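Local coordinates for methanogen homoaconitase large subunit (Methanocaldococcus jannaschii, PDB 4KP2), which forms the large subunit of an iron-sulfur hydro-lyase that interconverts (R)-homocitrate, cis-homoaconitate and homoisocitrate in 2-oxosuberate biosynthesis, at residues E44-T56 with Y127-S139. Residues are numbered along the deposited sequence; the frame is centred on the assembly and turned at random.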
ATOM      1  N   GLU A  44       9.781  -5.558  41.410  1.00 49.76           N
ATOM      2  CA  GLU A  44      10.621  -4.915  40.410  1.00 50.37           C
ATOM      3  C   GLU A  44      11.157  -5.971  39.452  1.00 51.60           C
ATOM      4  O   GLU A  44      11.919  -6.850  39.852  1.00 50.38           O
ATOM      5  CB  GLU A  44      11.781  -4.178  41.078  1.00 46.16           C
ATOM      6  CG  GLU A  44      12.667  -3.407  40.115  1.00 54.60           C
ATOM      7  CD  GLU A  44      13.855  -2.765  40.801  1.00 57.27           C
ATOM      8  OE1 GLU A  44      14.307  -3.301  41.836  1.00 55.07           O
ATOM      9  OE2 GLU A  44      14.332  -1.722  40.309  1.00 54.80           O
ATOM     10  N   VAL A  45      10.758  -5.880  38.189  1.00 51.00           N
ATOM     11  CA  VAL A  45      11.124  -6.883  37.195  1.00 47.28           C
ATOM     12  C   VAL A  45      12.106  -6.347  36.158  1.00 46.33           C
ATOM     13  O   VAL A  45      11.879  -5.296  35.558  1.00 46.97           O
ATOM     14  CB  VAL A  45       9.880  -7.417  36.461  1.00 42.46           C
ATOM     15  CG1 VAL A  45      10.274  -8.484  35.452  1.00 42.07           C
ATOM     16  CG2 VAL A  45       8.875  -7.966  37.457  1.00 50.89           C
ATOM     17  N   GLU A  46      13.199  -7.073  35.952  1.00 42.62           N
ATOM     18  CA  GLU A  46      14.139  -6.742  34.890  1.00 44.78           C
ATOM     19  C   GLU A  46      13.543  -7.154  33.551  1.00 46.69           C
ATOM     20  O   GLU A  46      13.093  -8.285  33.385  1.00 46.57           O
ATOM     21  CB  GLU A  46      15.482  -7.438  35.115  1.00 42.97           C
ATOM     22  CG  GLU A  46      16.225  -6.964  36.354  1.00 58.50           C
ATOM     23  CD  GLU A  46      17.610  -7.568  36.470  1.00 68.72           C
ATOM     24  OE1 GLU A  46      17.941  -8.457  35.657  1.00 69.46           O
ATOM     25  OE2 GLU A  46      18.365  -7.150  37.373  1.00 66.21           O
ATOM     26  N   VAL A  47      13.536  -6.229  32.598  1.00 41.06           N
ATOM     27  CA  VAL A  47      12.893  -6.467  31.310  1.00 37.97           C
ATOM     28  C   VAL A  47      13.799  -7.227  30.345  1.00 41.78           C
ATOM     29  O   VAL A  47      14.957  -6.860  30.140  1.00 52.15           O
ATOM     30  CB  VAL A  47      12.434  -5.145  30.667  1.00 44.02           C
ATOM     31  CG1 VAL A  47      11.712  -5.408  29.357  1.00 41.25           C
ATOM     32  CG2 VAL A  47      11.533  -4.388  31.629  1.00 44.98           C
ATOM     33  N   ASP A  48      13.259  -8.291  29.757  1.00 41.07           N
ATOM     34  CA  ASP A  48      14.009  -9.121  28.821  1.00 45.01           C
ATOM     35  C   ASP A  48      13.928  -8.592  27.393  1.00 48.63           C
ATOM     36  O   ASP A  48      14.820  -8.835  26.583  1.00 48.66           O
ATOM     37  CB  ASP A  48      13.498 -10.562  28.863  1.00 42.74           C
ATOM     38  CG  ASP A  48      13.820 -11.256  30.165  1.00 46.73           C
ATOM     39  OD1 ASP A  48      14.940 -11.053  30.679  1.00 56.68           O
ATOM     40  OD2 ASP A  48      12.957 -12.000  30.675  1.00 48.89           O
ATOM     41  N   LEU A  49      12.854  -7.872  27.088  1.00 43.52           N
ATOM     42  CA  LEU A  49      12.634  -7.379  25.734  1.00 44.12           C
ATOM     43  C   LEU A  49      11.790  -6.107  25.728  1.00 44.54           C
ATOM     44  O   LEU A  49      10.686  -6.081  26.270  1.00 41.17           O
ATOM     45  CB  LEU A  49      11.962  -8.462  24.887  1.00 43.94           C
ATOM     46  CG  LEU A  49      12.069  -8.338  23.368  1.00 41.47           C
ATOM     47  CD1 LEU A  49      13.525  -8.402  22.943  1.00 39.68           C
ATOM     48  CD2 LEU A  49      11.262  -9.432  22.686  1.00 41.91           C
ATOM     49  N   ALA A  50      12.315  -5.054  25.109  1.00 41.33           N
ATOM     50  CA  ALA A  50      11.611  -3.779  25.023  1.00 46.12           C
ATOM     51  C   ALA A  50      11.409  -3.363  23.569  1.00 48.09           C
ATOM     52  O   ALA A  50      12.345  -3.396  22.771  1.00 46.34           O
ATOM     53  CB  ALA A  50      12.366  -2.704  25.789  1.00 43.29           C
ATOM     54  N   MET A  51      10.186  -2.970  23.228  1.00 41.24           N
ATOM     55  CA  MET A  51       9.856  -2.641  21.844  1.00 44.45           C
ATOM     56  C   MET A  51       8.905  -1.454  21.699  1.00 44.15           C
ATOM     57  O   MET A  51       7.899  -1.358  22.402  1.00 40.86           O
ATOM     58  CB  MET A  51       9.285  -3.870  21.127  1.00 50.09           C
ATOM     59  CG  MET A  51       8.465  -3.551  19.886  1.00 43.45           C
ATOM     60  SD  MET A  51       6.691  -3.583  20.205  1.00 53.44           S
ATOM     61  CE  MET A  51       6.177  -2.100  19.343  1.00 42.27           C
ATOM     62  N   THR A  52       9.239  -0.553  20.780  1.00 43.10           N
ATOM     63  CA  THR A  52       8.366   0.559  20.419  1.00 45.65           C
ATOM     64  C   THR A  52       8.295   0.701  18.901  1.00 44.91           C
ATOM     65  O   THR A  52       9.275   0.447  18.199  1.00 47.87           O
ATOM     66  CB  THR A  52       8.847   1.886  21.029  1.00 43.70           C
ATOM     67  OG1 THR A  52      10.248   2.049  20.781  1.00 42.82           O
ATOM     68  CG2 THR A  52       8.598   1.904  22.531  1.00 40.06           C
ATOM     69  N   HIS A  53       7.133   1.102  18.396  1.00 42.26           N
ATOM     70  CA  HIS A  53       6.946   1.257  16.955  1.00 41.49           C
ATOM     71  C   HIS A  53       7.000   2.723  16.526  1.00 46.10           C
ATOM     72  O   HIS A  53       7.201   3.612  17.353  1.00 49.84           O
ATOM     73  CB  HIS A  53       5.634   0.610  16.503  1.00 45.07           C
ATOM     74  CG  HIS A  53       4.426   1.104  17.242  1.00 46.54           C
ATOM     75  ND1 HIS A  53       3.817   2.306  16.954  1.00 44.49           N
ATOM     76  CD2 HIS A  53       3.715   0.555  18.253  1.00 46.90           C
ATOM     77  CE1 HIS A  53       2.784   2.477  17.758  1.00 46.71           C
ATOM     78  NE2 HIS A  53       2.699   1.429  18.557  1.00 49.87           N
ATOM     79  N   ASP A  54       6.810   2.965  15.231  1.00 43.26           N
ATOM     80  CA  ASP A  54       6.945   4.303  14.654  1.00 46.14           C
ATOM     81  C   ASP A  54       6.009   5.340  15.272  1.00 49.72           C
ATOM     82  O   ASP A  54       6.240   6.543  15.154  1.00 48.72           O
ATOM     83  CB  ASP A  54       6.743   4.257  13.137  1.00 45.45           C
ATOM     84  CG  ASP A  54       5.405   3.663  12.744  1.00 48.97           C
ATOM     85  OD1 ASP A  54       4.939   2.734  13.437  1.00 52.56           O
ATOM     86  OD2 ASP A  54       4.818   4.125  11.743  1.00 47.31           O
ATOM     87  N   GLY A  55       4.954   4.872  15.927  1.00 44.90           N
ATOM     88  CA  GLY A  55       4.000   5.761  16.560  1.00 43.92           C
ATOM     89  C   GLY A  55       4.335   6.053  18.010  1.00 46.66           C
ATOM     90  O   GLY A  55       3.876   7.049  18.571  1.00 45.84           O
ATOM     91  N   THR A  56       5.143   5.190  18.619  1.00 41.36           N
ATOM     92  CA  THR A  56       5.473   5.329  20.035  1.00 46.20           C
ATOM     93  C   THR A  56       6.970   5.494  20.301  1.00 50.58           C
ATOM     94  O   THR A  56       7.364   5.950  21.375  1.00 47.37           O
ATOM     95  CB  THR A  56       4.931   4.145  20.860  1.00 42.94           C
ATOM     96  OG1 THR A  56       5.380   2.911  20.286  1.00 42.24           O
ATOM     97  CG2 THR A  56       3.411   4.168  20.876  1.00 32.67           C
ATOM     98  N   TYR A 127      12.358 -13.025  18.168  1.00 51.95           N
ATOM     99  CA  TYR A 127      12.769 -12.467  19.456  1.00 48.67           C
ATOM    100  C   TYR A 127      12.177 -13.146  20.690  1.00 47.20           C
ATOM    101  O   TYR A 127      12.914 -13.672  21.525  1.00 51.30           O
ATOM    102  CB  TYR A 127      12.490 -10.962  19.501  1.00 51.37           C
ATOM    103  CG  TYR A 127      13.287 -10.162  18.498  1.00 51.60           C
ATOM    104  CD1 TYR A 127      14.636  -9.907  18.703  1.00 52.89           C
ATOM    105  CD2 TYR A 127      12.692  -9.660  17.349  1.00 50.05           C
ATOM    106  CE1 TYR A 127      15.371  -9.176  17.790  1.00 52.86           C
ATOM    107  CE2 TYR A 127      13.420  -8.927  16.431  1.00 55.13           C
ATOM    108  CZ  TYR A 127      14.759  -8.689  16.656  1.00 52.76           C
ATOM    109  OH  TYR A 127      15.490  -7.960  15.746  1.00 48.67           O
ATOM    110  N   VAL A 128      10.853 -13.124  20.806  1.00 48.30           N
ATOM    111  CA  VAL A 128      10.174 -13.570  22.025  1.00 44.55           C
ATOM    112  C   VAL A 128      10.426 -15.030  22.402  1.00 46.99           C
ATOM    113  O   VAL A 128      10.003 -15.950  21.703  1.00 49.53           O
ATOM    114  CB  VAL A 128       8.653 -13.341  21.939  1.00 44.62           C
ATOM    115  CG1 VAL A 128       7.973 -13.850  23.199  1.00 45.72           C
ATOM    116  CG2 VAL A 128       8.350 -11.867  21.724  1.00 47.30           C
ATOM    117  N   LEU A 129      11.111 -15.226  23.525  1.00 50.28           N
ATOM    118  CA  LEU A 129      11.334 -16.558  24.077  1.00 47.78           C
ATOM    119  C   LEU A 129      10.431 -16.774  25.286  1.00 44.91           C
ATOM    120  O   LEU A 129      10.012 -15.810  25.922  1.00 46.50           O
ATOM    121  CB  LEU A 129      12.799 -16.732  24.483  1.00 44.72           C
ATOM    122  CG  LEU A 129      13.819 -16.899  23.359  1.00 44.03           C
ATOM    123  CD1 LEU A 129      15.222 -17.017  23.934  1.00 43.18           C
ATOM    124  CD2 LEU A 129      13.481 -18.114  22.516  1.00 47.02           C
ATOM    125  N   PRO A 130      10.116 -18.042  25.596  1.00 49.96           N
ATOM    126  CA  PRO A 130       9.303 -18.366  26.774  1.00 50.97           C
ATOM    127  C   PRO A 130       9.915 -17.844  28.073  1.00 49.95           C
ATOM    128  O   PRO A 130      11.119 -17.600  28.133  1.00 46.52           O
ATOM    129  CB  PRO A 130       9.293 -19.897  26.775  1.00 52.52           C
ATOM    130  CG  PRO A 130       9.442 -20.261  25.343  1.00 48.49           C
ATOM    131  CD  PRO A 130      10.371 -19.232  24.764  1.00 46.42           C
ATOM    132  N   ASN A 131       9.070 -17.667  29.088  1.00 50.87           N
ATOM    133  CA  ASN A 131       9.482 -17.197  30.415  1.00 47.27           C
ATOM    134  C   ASN A 131      10.015 -15.762  30.455  1.00 46.60           C
ATOM    135  O   ASN A 131      10.417 -15.274  31.512  1.00 50.79           O
ATOM    136  CB  ASN A 131      10.489 -18.158  31.057  1.00 44.61           C
ATOM    137  CG  ASN A 131       9.989 -19.587  31.094  1.00 41.07           C
ATOM    138  OD1 ASN A 131       8.784 -19.836  31.100  1.00 41.79           O
ATOM    139  ND2 ASN A 131      10.917 -20.536  31.116  1.00 50.94           N
ATOM    140  N   MET A 132      10.009 -15.087  29.310  1.00 43.72           N
ATOM    141  CA  MET A 132      10.498 -13.714  29.230  1.00 46.34           C
ATOM    142  C   MET A 132       9.550 -12.718  29.888  1.00 42.42           C
ATOM    143  O   MET A 132       8.407 -13.043  30.211  1.00 43.07           O
ATOM    144  CB  MET A 132      10.706 -13.298  27.773  1.00 40.95           C
ATOM    145  CG  MET A 132      12.077 -13.608  27.202  1.00 41.05           C
ATOM    146  SD  MET A 132      12.302 -12.819  25.595  1.00 43.36           S
ATOM    147  CE  MET A 132      13.982 -13.294  25.203  1.00 46.22           C
ATOM    148  N   PHE A 133      10.046 -11.503  30.088  1.00 39.39           N
ATOM    149  CA  PHE A 133       9.202 -10.375  30.448  1.00 41.06           C
ATOM    150  C   PHE A 133       9.269  -9.370  29.308  1.00 39.00           C
ATOM    151  O   PHE A 133      10.247  -8.636  29.173  1.00 38.50           O
ATOM    152  CB  PHE A 133       9.674  -9.731  31.751  1.00 37.69           C
ATOM    153  CG  PHE A 133       8.833  -8.565  32.187  1.00 34.40           C
ATOM    154  CD1 PHE A 133       7.702  -8.759  32.961  1.00 40.83           C
ATOM    155  CD2 PHE A 133       9.173  -7.273  31.824  1.00 42.55           C
ATOM    156  CE1 PHE A 133       6.926  -7.689  33.364  1.00 40.89           C
ATOM    157  CE2 PHE A 133       8.399  -6.199  32.223  1.00 49.22           C
ATOM    158  CZ  PHE A 133       7.276  -6.408  32.994  1.00 35.34           C
ATOM    159  N   VAL A 134       8.231  -9.350  28.479  1.00 38.25           N
ATOM    160  CA  VAL A 134       8.231  -8.519  27.282  1.00 42.59           C
ATOM    161  C   VAL A 134       7.452  -7.220  27.467  1.00 40.35           C
ATOM    162  O   VAL A 134       6.240  -7.230  27.676  1.00 35.59           O
ATOM    163  CB  VAL A 134       7.671  -9.283  26.068  1.00 41.04           C
ATOM    164  CG1 VAL A 134       7.654  -8.388  24.837  1.00 43.40           C
ATOM    165  CG2 VAL A 134       8.487 -10.538  25.811  1.00 35.07           C
ATOM    166  N   ALA A 135       8.164  -6.101  27.387  1.00 35.34           N
ATOM    167  CA  ALA A 135       7.545  -4.789  27.509  1.00 35.46           C
ATOM    168  C   ALA A 135       7.443  -4.134  26.140  1.00 43.14           C
ATOM    169  O   ALA A 135       8.390  -4.170  25.354  1.00 44.31           O
ATOM    170  CB  ALA A 135       8.347  -3.919  28.455  1.00 38.80           C
ATOM    171  N   GLY A 136       6.294  -3.534  25.854  1.00 39.96           N
ATOM    172  CA  GLY A 136       6.074  -2.933  24.554  1.00 43.96           C
ATOM    173  C   GLY A 136       5.274  -1.646  24.589  1.00 44.29           C
ATOM    174  O   GLY A 136       4.378  -1.476  25.416  1.00 41.36           O
ATOM    175  N   GLY A 137       5.606  -0.735  23.681  1.00 41.07           N
ATOM    176  CA  GLY A 137       4.875   0.510  23.539  1.00 40.77           C
ATOM    177  C   GLY A 137       3.675   0.323  22.632  1.00 40.54           C
ATOM    178  O   GLY A 137       3.516   1.028  21.634  1.00 38.58           O
ATOM    179  N   ASP A 138       2.832  -0.641  22.983  1.00 46.01           N
ATOM    180  CA  ASP A 138       1.660  -0.968  22.186  1.00 41.14           C
ATOM    181  C   ASP A 138       0.633  -1.654  23.076  1.00 48.22           C
ATOM    182  O   ASP A 138       0.988  -2.452  23.944  1.00 44.48           O
ATOM    183  CB  ASP A 138       2.047  -1.882  21.023  1.00 42.17           C
ATOM    184  CG  ASP A 138       0.915  -2.085  20.038  1.00 45.48           C
ATOM    185  OD1 ASP A 138       0.118  -3.025  20.234  1.00 46.79           O
ATOM    186  OD2 ASP A 138       0.829  -1.307  19.063  1.00 46.20           O
ATOM    187  N   SER A 139      -0.641  -1.347  22.856  1.00 50.06           N
ATOM    188  CA  SER A 139      -1.712  -1.878  23.695  1.00 43.38           C
ATOM    189  C   SER A 139      -1.988  -3.360  23.441  1.00 46.49           C
ATOM    190  O   SER A 139      -2.845  -3.955  24.095  1.00 47.90           O
ATOM    191  CB  SER A 139      -2.994  -1.061  23.509  1.00 44.69           C
ATOM    192  OG  SER A 139      -3.403  -1.059  22.152  1.00 59.41           O
TER
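Leu-49, Ala-50 and Met-51 pair in parallel with Val-134, Ala-135 and Gly-136, joining the central strand 49-53 of a five-stranded parallel sheet, order 3-2-1-4-5, to its neighbour 133-136 in the alpha-beta-alpha sandwich of the aconitase family. Ala-135 N gives its hydrogen to Leu-49 O (2.8 Å), Met-51 N to Ala-135 O, and Gly-137 N to Met-51 O (2.7 Å). Where the pairing starts, Asp-48 and Phe-133 grip each other twice: Asp-48 N bonds to Phe-133 O, and Phe-133 N reaches the anti side of Asp-48 OD2 at 3.0 Å, 23° out of the carboxylate plane. The other carboxylate oxygen, OD1, forms a salt bridge with Lys-32, which helps hold the group in place. Phe-133 sends its ring toward Val-45 and Val-47, a chi1 of -179° turning CG away from the backbone N; Val-45 CG1 sits over one face in a CH-pi contact, 3.8 Å from the centroid, while Val-47 CG2 comes in at the ring edge. Leu-49 goes to the face shared with Val-134, where its CD2 packs against Tyr-127 CB and Val-128 CG2, and helix 119-126 adds Leu-123. On the Ala-50 and Ala-135 face lies helix 156-165. At the far end Gly-137 centres an inverse gamma turn leading to Asp-138, close to the cysteines predicted to bind the [4Fe-4S] cluster; His-120 holds Asp-138 OD1. Thr-56 OG1 donates in the carbonyl plane to a lone pair of Gly-137 O, 3.0 Å away. Thr-56 OG1 also accepts from His-53 N at 3.1 Å. A valine in its place would probably leave that carbonyl and the His-53 amide without this hydroxyl partner, so that the two segments lose their hydroxyl link at this end. Thr-56 OG1 lies 3.4 Å above the plane of the His-53 ring, over its centre.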